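Local coordinates for uncharacterized protein (Shewanella loihica, PDB 3O0L) that is of unknown function but belongs to the DUF1425 family, probably as a lipoprotein, and folds as a two-sheet beta structure of the E-set clan, at residues Thr32-Ala35 / Phe39-Ala42; Thr61-Asp64 / Ala68-Glu71; Glu14-Asn19 / His23-Val28; Val75-Leu80 / Tyr105-Ile110. One frame throughout, in Å; residues are numbered along the deposited sequence.

Interaction 1: residues Thr32-Ala35 / Phe39-Ala42; sequences TTQA and FLRA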
loop_
_atom_site.group_PDB
_atom_site.type_symbol
_atom_site.label_atom_id
_atom_site.label_comp_id
_atom_site.label_asym_id
_atom_site.label_seq_id
_atom_site.Cartn_x
_atom_site.Cartn_y
_atom_site.Cartn_z
ATOM N N THR A 32 -11.215 1.467 11.276
ATOM C CA THR A 32 -12.626 1.546 11.756
ATOM C C THR A 32 -12.639 2.018 13.191
ATOM O O THR A 32 -11.738 1.651 13.964
ATOM C CB THR A 32 -13.386 0.208 11.684
ATOM O OG1 THR A 32 -12.665 -0.806 12.375
ATOM C CG2 THR A 32 -13.568 -0.227 10.247
ATOM N N THR A 33 -13.594 2.884 13.537
ATOM C CA THR A 33 -13.806 3.284 14.915
ATOM C C THR A 33 -15.232 2.886 15.231
ATOM O O THR A 33 -16.026 2.645 14.332
ATOM C CB THR A 33 -13.548 4.814 15.179
ATOM O OG1 THR A 33 -14.506 5.602 14.472
ATOM C CG2 THR A 33 -12.106 5.245 14.729
ATOM N N GLN A 34 -15.546 2.798 16.513
ATOM C CA GLN A 34 -16.895 2.423 16.890
ATOM C C GLN A 34 -17.848 3.593 16.731
ATOM O O GLN A 34 -17.574 4.728 17.109
ATOM C CB GLN A 34 -16.967 1.850 18.306
ATOM C CG GLN A 34 -16.683 0.365 18.353
ATOM C CD GLN A 34 -17.854 -0.514 17.916
ATOM O OE1 GLN A 34 -18.938 -0.044 17.547
ATOM N NE2 GLN A 34 -17.627 -1.815 17.954
ATOM N N ALA A 35 -18.998 3.302 16.170
ATOM C CA ALA A 35 -20.045 4.290 16.041
ATOM C C ALA A 35 -21.193 3.774 16.931
ATOM O O ALA A 35 -21.080 2.703 17.607
ATOM C CB ALA A 35 -20.494 4.414 14.603
ATOM N N PHE A 39 -22.843 0.092 15.088
ATOM C CA PHE A 39 -22.230 0.430 13.823
ATOM C C PHE A 39 -20.763 0.784 13.994
ATOM O O PHE A 39 -20.314 1.090 15.092
ATOM C CB PHE A 39 -23.035 1.552 13.158
ATOM C CG PHE A 39 -24.253 1.041 12.476
ATOM C CD1 PHE A 39 -25.306 0.541 13.206
ATOM C CD2 PHE A 39 -24.312 0.952 11.091
ATOM C CE1 PHE A 39 -26.403 0.025 12.576
ATOM C CE2 PHE A 39 -25.423 0.393 10.463
ATOM C CZ PHE A 39 -26.449 -0.072 11.199
ATOM N N LEU A 40 -20.023 0.710 12.899
ATOM C CA LEU A 40 -18.664 1.167 12.804
ATOM C C LEU A 40 -18.648 2.373 11.875
ATOM O O LEU A 40 -19.539 2.587 11.047
ATOM C CB LEU A 40 -17.752 0.085 12.232
ATOM C CG LEU A 40 -17.643 -1.242 12.952
ATOM C CD1 LEU A 40 -16.740 -2.149 12.160
ATOM C CD2 LEU A 40 -17.090 -0.998 14.360
ATOM N N ARG A 41 -17.618 3.170 12.011
ATOM C CA ARG A 41 -17.405 4.260 11.091
ATOM C C ARG A 41 -16.004 4.136 10.540
ATOM O O ARG A 41 -15.049 4.092 11.315
ATOM C CB ARG A 41 -17.534 5.552 11.817
ATOM C CG ARG A 41 -17.159 6.709 10.970
ATOM C CD ARG A 41 -17.587 7.967 11.650
ATOM N NE ARG A 41 -19.039 8.133 11.644
ATOM C CZ ARG A 41 -19.732 8.517 10.577
ATOM N NH1 ARG A 41 -19.124 8.744 9.403
ATOM N NH2 ARG A 41 -21.040 8.651 10.675
ATOM N N ALA A 42 -15.883 4.142 9.217
ATOM C CA ALA A 42 -14.579 4.065 8.558
ATOM C C ALA A 42 -13.991 5.457 8.535
ATOM O O ALA A 42 -14.673 6.428 8.196
ATOM C CB ALA A 42 -14.723 3.552 7.092
#

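Interaction 2: residues Thr61-Asp64 / Ala68-Glu71; sequences TWYD and ATVE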
loop_
_atom_site.group_PDB
_atom_site.type_symbol
_atom_site.label_atom_id
_atom_site.label_comp_id
_atom_site.label_asym_id
_atom_site.label_seq_id
_atom_site.Cartn_x
_atom_site.Cartn_y
_atom_site.Cartn_z
ATOM N N THR A 61 -15.086 -0.412 1.083
ATOM C CA THR A 61 -15.857 -1.652 1.051
ATOM C C THR A 61 -15.842 -2.219 2.475
ATOM O O THR A 61 -14.939 -1.917 3.283
ATOM C CB THR A 61 -15.278 -2.680 0.083
ATOM O OG1 THR A 61 -13.923 -2.906 0.431
ATOM C CG2 THR A 61 -15.284 -2.143 -1.371
ATOM N N TRP A 62 -16.843 -3.024 2.780
ATOM C CA TRP A 62 -17.056 -3.499 4.120
ATOM C C TRP A 62 -17.132 -5.029 4.133
ATOM O O TRP A 62 -17.680 -5.650 3.217
ATOM C CB TRP A 62 -18.371 -2.937 4.600
ATOM C CG TRP A 62 -18.342 -1.480 4.776
ATOM C CD1 TRP A 62 -18.655 -0.535 3.863
ATOM C CD2 TRP A 62 -17.938 -0.783 5.951
ATOM N NE1 TRP A 62 -18.491 0.727 4.394
ATOM C CE2 TRP A 62 -18.077 0.599 5.688
ATOM C CE3 TRP A 62 -17.533 -1.190 7.226
ATOM C CZ2 TRP A 62 -17.774 1.575 6.645
ATOM C CZ3 TRP A 62 -17.218 -0.215 8.170
ATOM C CH2 TRP A 62 -17.346 1.142 7.868
ATOM N N TYR A 63 -16.618 -5.622 5.209
ATOM C CA TYR A 63 -16.583 -7.072 5.386
ATOM C C TYR A 63 -17.084 -7.482 6.760
ATOM O O TYR A 63 -16.936 -6.759 7.743
ATOM C CB TYR A 63 -15.150 -7.595 5.194
ATOM C CG TYR A 63 -14.574 -7.152 3.895
ATOM C CD1 TYR A 63 -14.774 -7.890 2.726
ATOM C CD2 TYR A 63 -13.888 -5.956 3.806
ATOM C CE1 TYR A 63 -14.264 -7.451 1.512
ATOM C CE2 TYR A 63 -13.382 -5.521 2.607
ATOM C CZ TYR A 63 -13.571 -6.258 1.470
ATOM O OH TYR A 63 -13.063 -5.770 0.300
ATOM N N ASP A 64 -17.665 -8.662 6.809
ATOM C CA ASP A 64 -18.197 -9.227 8.044
ATOM C C ASP A 64 -17.124 -10.135 8.640
ATOM O O ASP A 64 -16.008 -10.188 8.117
ATOM C CB ASP A 64 -19.512 -9.988 7.780
ATOM C CG ASP A 64 -19.329 -11.300 6.998
ATOM O OD1 ASP A 64 -18.185 -11.750 6.755
ATOM O OD2 ASP A 64 -20.372 -11.878 6.621
ATOM N N ALA A 68 -16.900 -12.015 4.199
ATOM C CA ALA A 68 -17.848 -11.775 3.110
ATOM C C ALA A 68 -18.072 -10.260 2.957
ATOM O O ALA A 68 -18.044 -9.545 3.945
ATOM C CB ALA A 68 -19.145 -12.478 3.378
ATOM N N THR A 69 -18.263 -9.789 1.727
ATOM C CA THR A 69 -18.543 -8.379 1.445
ATOM C C THR A 69 -19.948 -8.079 1.905
ATOM O O THR A 69 -20.849 -8.853 1.623
ATOM C CB THR A 69 -18.430 -8.068 -0.062
ATOM O OG1 THR A 69 -17.064 -8.201 -0.446
ATOM C CG2 THR A 69 -18.864 -6.644 -0.376
ATOM N N VAL A 70 -20.124 -6.948 2.580
ATOM C CA VAL A 70 -21.409 -6.537 3.108
ATOM C C VAL A 70 -22.066 -5.611 2.079
ATOM O O VAL A 70 -21.419 -4.658 1.572
ATOM C CB VAL A 70 -21.216 -5.799 4.445
ATOM C CG1 VAL A 70 -22.529 -5.352 5.017
ATOM C CG2 VAL A 70 -20.461 -6.684 5.477
ATOM N N GLU A 71 -23.333 -5.872 1.766
ATOM C CA GLU A 71 -24.045 -5.059 0.798
ATOM C C GLU A 71 -23.986 -3.600 1.216
ATOM O O GLU A 71 -24.347 -3.272 2.349
ATOM C CB GLU A 71 -25.502 -5.470 0.680
ATOM C CG GLU A 71 -26.324 -4.554 -0.224
ATOM C CD GLU A 71 -25.822 -4.422 -1.644
ATOM O OE1 GLU A 71 -25.259 -5.406 -2.176
ATOM O OE2 GLU A 71 -26.011 -3.322 -2.238
HETATM O O HOH W 1 -19.081 -3.279 1.110
#

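Interaction 3: residues Glu14-Asn19 / His23-Val28; sequences EVRVDN and HSDVDV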
loop_
_atom_site.group_PDB
_atom_site.type_symbol
_atom_site.label_atom_id
_atom_site.label_comp_id
_atom_site.label_asym_id
_atom_site.label_seq_id
_atom_site.Cartn_x
_atom_site.Cartn_y
_atom_site.Cartn_z
ATOM N N GLU A 14 2.452 3.978 1.221
ATOM C CA GLU A 14 2.829 5.003 0.315
ATOM C C GLU A 14 3.118 4.420 -1.053
ATOM O O GLU A 14 3.842 3.408 -1.163
ATOM C CB GLU A 14 4.052 5.747 0.847
ATOM C CG GLU A 14 4.360 7.013 0.046
ATOM C CD GLU A 14 5.352 7.990 0.705
ATOM O OE1 GLU A 14 5.650 7.889 1.911
ATOM O OE2 GLU A 14 5.815 8.898 -0.017
ATOM N N VAL A 15 2.609 5.066 -2.103
ATOM C CA VAL A 15 2.797 4.604 -3.479
ATOM C C VAL A 15 3.185 5.786 -4.322
ATOM O O VAL A 15 2.485 6.820 -4.333
ATOM C CB VAL A 15 1.553 3.953 -4.102
ATOM C CG1 VAL A 15 1.842 3.513 -5.541
ATOM C CG2 VAL A 15 1.110 2.734 -3.266
ATOM N N ARG A 16 4.316 5.656 -4.994
ATOM C CA ARG A 16 4.735 6.662 -5.927
ATOM C C ARG A 16 4.906 6.090 -7.313
ATOM O O ARG A 16 5.331 4.950 -7.486
ATOM C CB ARG A 16 5.971 7.392 -5.460
ATOM C CG ARG A 16 7.189 6.630 -5.387
ATOM C CD ARG A 16 8.404 7.572 -4.976
ATOM N NE ARG A 16 8.795 8.454 -6.063
ATOM C CZ ARG A 16 9.436 9.622 -5.917
ATOM N NH1 ARG A 16 9.787 10.069 -4.714
ATOM N NH2 ARG A 16 9.728 10.351 -6.984
ATOM N N VAL A 17 4.561 6.926 -8.280
ATOM C CA VAL A 17 4.610 6.632 -9.701
ATOM C C VAL A 17 5.430 7.723 -10.369
ATOM O O VAL A 17 5.203 8.942 -10.135
ATOM C CB VAL A 17 3.181 6.608 -10.307
ATOM C CG1 VAL A 17 3.227 6.379 -11.838
ATOM C CG2 VAL A 17 2.318 5.578 -9.592
ATOM N N ASP A 18 6.364 7.316 -11.227
ATOM C CA ASP A 18 7.157 8.241 -11.989
ATOM C C ASP A 18 7.194 7.715 -13.416
ATOM O O ASP A 18 7.786 6.657 -13.690
ATOM C CB ASP A 18 8.556 8.405 -11.387
ATOM C CG ASP A 18 8.515 8.898 -9.963
ATOM O OD1 ASP A 18 8.352 10.128 -9.735
ATOM O OD2 ASP A 18 8.618 8.050 -9.047
ATOM N N ASN A 19 6.519 8.431 -14.311
ATOM C CA ASN A 19 6.311 7.948 -15.663
ATOM C C ASN A 19 6.372 9.112 -16.664
ATOM O O ASN A 19 5.372 9.801 -16.904
ATOM C CB ASN A 19 4.974 7.206 -15.695
ATOM C CG ASN A 19 4.780 6.399 -16.970
ATOM O OD1 ASN A 19 5.718 5.807 -17.497
ATOM N ND2 ASN A 19 3.559 6.373 -17.464
ATOM N N HIS A 23 4.321 12.457 -12.288
ATOM C CA HIS A 23 4.861 12.085 -10.979
ATOM C C HIS A 23 3.740 12.175 -9.927
ATOM O O HIS A 23 3.109 13.224 -9.777
ATOM C CB HIS A 23 6.032 13.002 -10.630
ATOM C CG HIS A 23 7.132 12.989 -11.648
ATOM N ND1 HIS A 23 8.122 12.029 -11.662
ATOM C CD2 HIS A 23 7.389 13.812 -12.694
ATOM C CE1 HIS A 23 8.936 12.257 -12.679
ATOM N NE2 HIS A 23 8.516 13.339 -13.318
ATOM N N SER A 24 3.431 11.087 -9.236
ATOM C CA SER A 24 2.524 11.162 -8.123
ATOM C C SER A 24 3.107 10.444 -6.939
ATOM O O SER A 24 3.976 9.623 -7.084
ATOM C CB SER A 24 1.188 10.527 -8.472
ATOM O OG SER A 24 1.380 9.199 -8.849
ATOM N N ASP A 25 2.618 10.774 -5.758
ATOM C CA ASP A 25 3.110 10.212 -4.533
ATOM C C ASP A 25 1.993 10.355 -3.543
ATOM O O ASP A 25 1.698 11.466 -3.109
ATOM C CB ASP A 25 4.366 10.977 -4.104
ATOM C CG ASP A 25 5.132 10.305 -2.971
ATOM O OD1 ASP A 25 4.578 9.448 -2.272
ATOM O OD2 ASP A 25 6.316 10.669 -2.789
ATOM N N VAL A 26 1.345 9.248 -3.226
ATOM C CA VAL A 26 0.195 9.284 -2.336
ATOM C C VAL A 26 0.302 8.235 -1.262
ATOM O O VAL A 26 0.906 7.168 -1.463
ATOM C CB VAL A 26 -1.098 9.070 -3.091
ATOM C CG1 VAL A 26 -1.169 10.024 -4.283
ATOM C CG2 VAL A 26 -1.232 7.613 -3.506
ATOM N N ASP A 27 -0.239 8.564 -0.096
ATOM C CA ASP A 27 -0.320 7.663 1.012
ATOM C C ASP A 27 -1.783 7.416 1.392
ATOM O O ASP A 27 -2.530 8.364 1.592
ATOM C CB ASP A 27 0.428 8.229 2.194
ATOM C CG ASP A 27 0.489 7.239 3.339
ATOM O OD1 ASP A 27 1.074 6.159 3.149
ATOM O OD2 ASP A 27 -0.092 7.505 4.405
ATOM N N VAL A 28 -2.164 6.150 1.451
ATOM C CA VAL A 28 -3.521 5.730 1.711
ATOM C C VAL A 28 -3.540 4.891 2.985
ATOM O O VAL A 28 -2.743 3.960 3.120
ATOM C CB VAL A 28 -4.059 4.857 0.558
ATOM C CG1 VAL A 28 -5.486 4.386 0.867
ATOM C CG2 VAL A 28 -3.999 5.636 -0.770
HETATM O O HOH W 2 0.826 7.572 -6.662
HETATM O O HOH W 3 6.557 10.661 -7.775
#

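Interaction 4: residues Val75-Leu80 / Tyr105-Ile110; sequences VSWKSL and YVREAI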
loop_
_atom_site.group_PDB
_atom_site.type_symbol
_atom_site.label_atom_id
_atom_site.label_comp_id
_atom_site.label_asym_id
_atom_site.label_seq_id
_atom_site.Cartn_x
_atom_site.Cartn_y
_atom_site.Cartn_z
ATOM N N VAL A 75 -23.446 3.244 -2.947
ATOM C CA VAL A 75 -22.080 3.745 -2.653
ATOM C C VAL A 75 -21.303 3.464 -3.916
ATOM O O VAL A 75 -21.224 2.342 -4.367
ATOM C CB VAL A 75 -21.425 3.070 -1.472
ATOM C CG1 VAL A 75 -19.904 3.385 -1.407
ATOM C CG2 VAL A 75 -22.151 3.501 -0.136
ATOM N N SER A 76 -20.775 4.505 -4.503
ATOM C CA SER A 76 -19.939 4.352 -5.687
ATOM C C SER A 76 -18.612 5.103 -5.497
ATOM O O SER A 76 -18.379 5.725 -4.449
ATOM C CB SER A 76 -20.707 4.965 -6.821
ATOM O OG SER A 76 -20.872 6.336 -6.509
ATOM N N TRP A 77 -17.786 5.100 -6.529
ATOM C CA TRP A 77 -16.512 5.834 -6.530
ATOM C C TRP A 77 -16.781 7.321 -6.448
ATOM O O TRP A 77 -17.675 7.820 -7.116
ATOM C CB TRP A 77 -15.697 5.512 -7.798
ATOM C CG TRP A 77 -15.210 4.099 -7.833
ATOM C CD1 TRP A 77 -15.847 3.037 -8.406
ATOM C CD2 TRP A 77 -13.994 3.580 -7.263
ATOM N NE1 TRP A 77 -15.114 1.893 -8.233
ATOM C CE2 TRP A 77 -13.961 2.195 -7.551
ATOM C CE3 TRP A 77 -12.934 4.143 -6.538
ATOM C CZ2 TRP A 77 -12.923 1.357 -7.124
ATOM C CZ3 TRP A 77 -11.881 3.314 -6.154
ATOM C CH2 TRP A 77 -11.881 1.930 -6.460
ATOM N N LYS A 78 -16.037 8.017 -5.587
ATOM C CA LYS A 78 -16.206 9.443 -5.349
ATOM C C LYS A 78 -14.952 10.161 -5.751
ATOM O O LYS A 78 -13.856 9.706 -5.437
ATOM C CB LYS A 78 -16.476 9.682 -3.861
ATOM C CG LYS A 78 -17.952 9.444 -3.420
ATOM C CD LYS A 78 -18.069 9.161 -1.894
ATOM C CE LYS A 78 -18.068 7.614 -1.514
ATOM N NZ LYS A 78 -17.129 6.647 -2.292
ATOM N N SER A 79 -15.089 11.287 -6.444
ATOM C CA SER A 79 -13.932 12.040 -6.900
ATOM C C SER A 79 -13.399 13.005 -5.867
ATOM O O SER A 79 -14.161 13.568 -5.081
ATOM C CB SER A 79 -14.261 12.838 -8.161
ATOM O OG SER A 79 -14.281 11.958 -9.255
ATOM N N LEU A 80 -12.075 13.181 -5.882
ATOM C CA LEU A 80 -11.352 14.189 -5.102
ATOM C C LEU A 80 -10.279 14.805 -5.978
ATOM O O LEU A 80 -9.649 14.127 -6.803
ATOM C CB LEU A 80 -10.583 13.570 -3.919
ATOM C CG LEU A 80 -11.207 13.011 -2.654
ATOM C CD1 LEU A 80 -10.083 12.499 -1.783
ATOM C CD2 LEU A 80 -12.020 14.058 -1.915
ATOM N N TYR A 105 -10.246 1.924 -0.978
ATOM C CA TYR A 105 -9.621 1.848 -2.312
ATOM C C TYR A 105 -9.517 3.225 -2.932
ATOM O O TYR A 105 -10.450 4.009 -2.825
ATOM C CB TYR A 105 -10.443 0.971 -3.243
ATOM C CG TYR A 105 -10.457 -0.461 -2.801
ATOM C CD1 TYR A 105 -11.369 -0.929 -1.862
ATOM C CD2 TYR A 105 -9.478 -1.336 -3.261
ATOM C CE1 TYR A 105 -11.322 -2.231 -1.437
ATOM C CE2 TYR A 105 -9.430 -2.645 -2.850
ATOM C CZ TYR A 105 -10.352 -3.084 -1.960
ATOM O OH TYR A 105 -10.256 -4.384 -1.583
ATOM N N VAL A 106 -8.368 3.518 -3.552
ATOM C CA VAL A 106 -8.108 4.767 -4.219
ATOM C C VAL A 106 -7.600 4.452 -5.591
ATOM O O VAL A 106 -6.727 3.582 -5.763
ATOM C CB VAL A 106 -7.063 5.614 -3.456
ATOM C CG1 VAL A 106 -6.596 6.805 -4.266
ATOM C CG2 VAL A 106 -7.608 6.057 -2.075
ATOM N N ARG A 107 -8.139 5.142 -6.593
ATOM C CA ARG A 107 -7.627 4.945 -7.921
ATOM C C ARG A 107 -7.237 6.260 -8.546
ATOM O O ARG A 107 -7.797 7.307 -8.229
ATOM C CB ARG A 107 -8.547 4.071 -8.740
ATOM C CG ARG A 107 -9.787 4.641 -9.129
ATOM C CD ARG A 107 -10.669 3.551 -9.761
ATOM N NE ARG A 107 -11.852 4.182 -10.299
ATOM C CZ ARG A 107 -12.907 3.548 -10.817
ATOM N NH1 ARG A 107 -12.979 2.211 -10.898
ATOM N NH2 ARG A 107 -13.910 4.277 -11.252
ATOM N N GLU A 108 -6.200 6.204 -9.377
ATOM C CA GLU A 108 -5.691 7.370 -10.071
ATOM C C GLU A 108 -5.281 6.948 -11.457
ATOM O O GLU A 108 -4.927 5.789 -11.690
ATOM C CB GLU A 108 -4.499 7.996 -9.328
ATOM C CG GLU A 108 -3.392 7.006 -9.038
ATOM C CD GLU A 108 -2.099 7.656 -8.525
ATOM O OE1 GLU A 108 -1.302 8.160 -9.372
ATOM O OE2 GLU A 108 -1.880 7.633 -7.286
ATOM N N ALA A 109 -5.402 7.869 -12.390
ATOM C CA ALA A 109 -5.011 7.618 -13.750
ATOM C C ALA A 109 -3.508 7.893 -13.799
ATOM O O ALA A 109 -3.058 8.854 -13.211
ATOM C CB ALA A 109 -5.791 8.553 -14.717
ATOM N N ILE A 110 -2.739 6.986 -14.403
ATOM C CA ILE A 110 -1.318 7.181 -14.712
ATOM C C ILE A 110 -1.291 7.814 -16.091
ATOM O O ILE A 110 -2.104 7.443 -16.950
ATOM C CB ILE A 110 -0.545 5.842 -14.877
ATOM C CG1 ILE A 110 -0.684 4.943 -13.654
ATOM C CG2 ILE A 110 0.942 6.101 -15.196
ATOM C CD1 ILE A 110 -0.071 3.582 -13.880
#

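Interaction 1: residues Thr32-Ala35 / Phe39-Ala42
Thr33 and Arg41 face each other as an antiparallel hydrogen-bonded pair, the backbone clasp near the turn of the beta hairpin formed by strands 22-34 and 40-48. Thr33 N reaches Arg41 O at 2.9 Å, and Arg41 N returns to Thr33 O at 2.9 Å; both bonds are nearly straight. A third bond lies closer to the turn: Ala35 N donates to Phe39 O over 2.8 Å, but it bends to 150° and its donor stands above the carbonyl plane, as the strands give way to loop.

Thr33 and Arg41 share one face of the sheet, whereas the side chains of Gln34 and Leu40 diverge. In Leu40, chi1 (-59°) sets CG beside the backbone N and so carries CD1 to Thr32, whose CB it meets at 4.1 Å. A branched aliphatic residue suits this place, since its methyl CD1 covers Thr32 while its CB packs on the Trp62 ring of strand 54-63. On the other face, Thr33 OG1 passes 4.0 Å from Arg41 CB, so a small beta-branched residue rests against the aliphatic root of a long one. The small methyl of Ala35 fits close to the partner segment, 4.1 Å from Phe39 CB.

Farther out, the Arg41 chain runs extended as far as CD and then bends at chi3 (-71°), and its NH1 bonds to Thr91 OG1 of strand 87-93. Backbone hydrogen bonds of Leu40 with Ser94 and Ala42 with Ala92 also tie strand 40-48 on that edge. Backbone bonding supplies the polar grip of this hairpin end, while the leucine directs its apolar surface toward the other sheet.

Interaction 2: residues Thr61-Asp64 / Ala68-Glu71
A single beta bridge makes this contact, where residues 68-71, in the loop between strands 54-63 and 78-82, fold back on residues 61-64. Tyr63 and Thr69 are the bridged pair, flanked by two backbone bonds. Val70 N donates to Trp62 O at 2.8 Å from above the carbonyl plane, whereas Asp64 N approaches Ala68 O at 3.0 Å almost in line with the C=O bond.

Asp64 suits the turn because its short carboxylate can curl back. With CG placed between the backbone N and carbonyl carbon (chi1 70°), OD1 receives Ala68 N at 2.9 Å from above the carboxylate plane and also takes a weak bond from Asn66 N, so one oxygen serves two turn amides.

Val70, buried, presents CB to Trp62 CB at 4.0 Å and lays CG2 over the backbone between Tyr63 and Asp64, giving the bend an apolar cover. The indole beyond that CB leads away, to Ala42 of the other sheet and to Ser94 and Pro95. Tyr63 and Thr69 run side by side in the same direction, and the tyrosine hydroxyl receives a hydrogen bond from Thr61 OG1. Farther along, where the two segments diverge, a water molecule spans them, accepting from Trp62 N and donating to Val70 O, at 2.8 Å from each.

Interaction 3: residues Glu14-Asn19 / His23-Val28
Glu14-Asn19 and His23-Val28 form an antiparallel beta hairpin, with two unlike faces. The close-packed face carries Val15, Val17, Ser24 and Val26. Between the strands, paired backbone bonds join Val15 to Val26 and Val17 to Ser24, with Val15 N 2.8 Å from Val26 O. The valines suit a buried strand face: Val15, Val17 and Val26 pack on Ile7 or Ile9 of the second subunit. Among them Ser24 OG lies 3.5 Å from Val17 CB, and its polarity is met by Glu108 and by a water that also reaches Val15 O.

The other face is polar and more open. Glu14 OE2 comes within 2.6 Å of Asp25 OD1, so close that one of these two acids probably carries a proton. Arg16 grips Asp18 side-on: NE bonds OD2 at 3.0 Å on its syn lone pair, and NH2 bonds OD1. The arginine's CG, set between backbone N and carbonyl carbon (chi1 67°), begins a chain that bends at chi3 to bring the guanidinium to that carboxylate. Without the Asp18 carboxylate, as with an alanine here, the Arg16 guanidinium is likely to lose its ion-pair mate and His23 to be freer to turn. The histidine ring is held by an almost straight bond (173°): His23 ND1 meets Asp18 OD1 at 2.7 Å, in the ring plane and on the oxygen's anti lone pair.

Interaction 4: residues Val75-Leu80 / Tyr105-Ile110
Trp77 and Arg107 lie face to face, the guanidinium spread flat over the indole with their planes 9° apart. The cation covers the five-membered ring: Arg107 CZ stands 3.6 Å from that ring's centroid and 4° off its normal, a cation-pi stack. The arginine's methylene chain continues over the rest of the same face, where CD sits 3.8 Å from the centroid of the six-membered ring in a CH-pi contact. An extended run from CG to NE lets one side chain cover both rings. At the far end of the indole, Trp77 CH2 touches Tyr105 CB at 3.7 Å; the tyrosine ring leads away to Thr61.

Trp77 leads into strand 78-82 and reaches across to strand 101-109, which lies beyond the central strand 54-63 of their shared sheet. From that central strand, Gln57 OE1 accepts from Arg107 NH2 and helps fix the guanidinium's rotation. Were Trp77 a serine, the guanidinium would probably lose its aromatic platform and a gap would open beside Tyr105 CB.

Stacking uses the arginine's flat faces while its N-H groups point outward in plane, so the cation can bind the indole and still make hydrogen bonds.

In the fold
Along the chain, interaction 3 comes first, then interactions 1, 2 and 4, each closing before the next opens. Interactions 3 and 1 both use strand 22-34 of the five-stranded sheet, yet their centres are about 28 Å apart, on opposite sides of the chain's centre. Interactions 2 and 4 both involve the three-stranded sheet, through strands 54-63, 78-82 and 101-109, and touch through Thr61, Tyr63 and Tyr105. The two sheets touch at several places, including the Trp62 ring between interactions 1 and 2 and Ser24 with Glu108 between interactions 3 and 4. Interaction 4's strand 101-109 pairs with a strand of the second subunit, and interaction 3 packs against that subunit, so both lie at the interface.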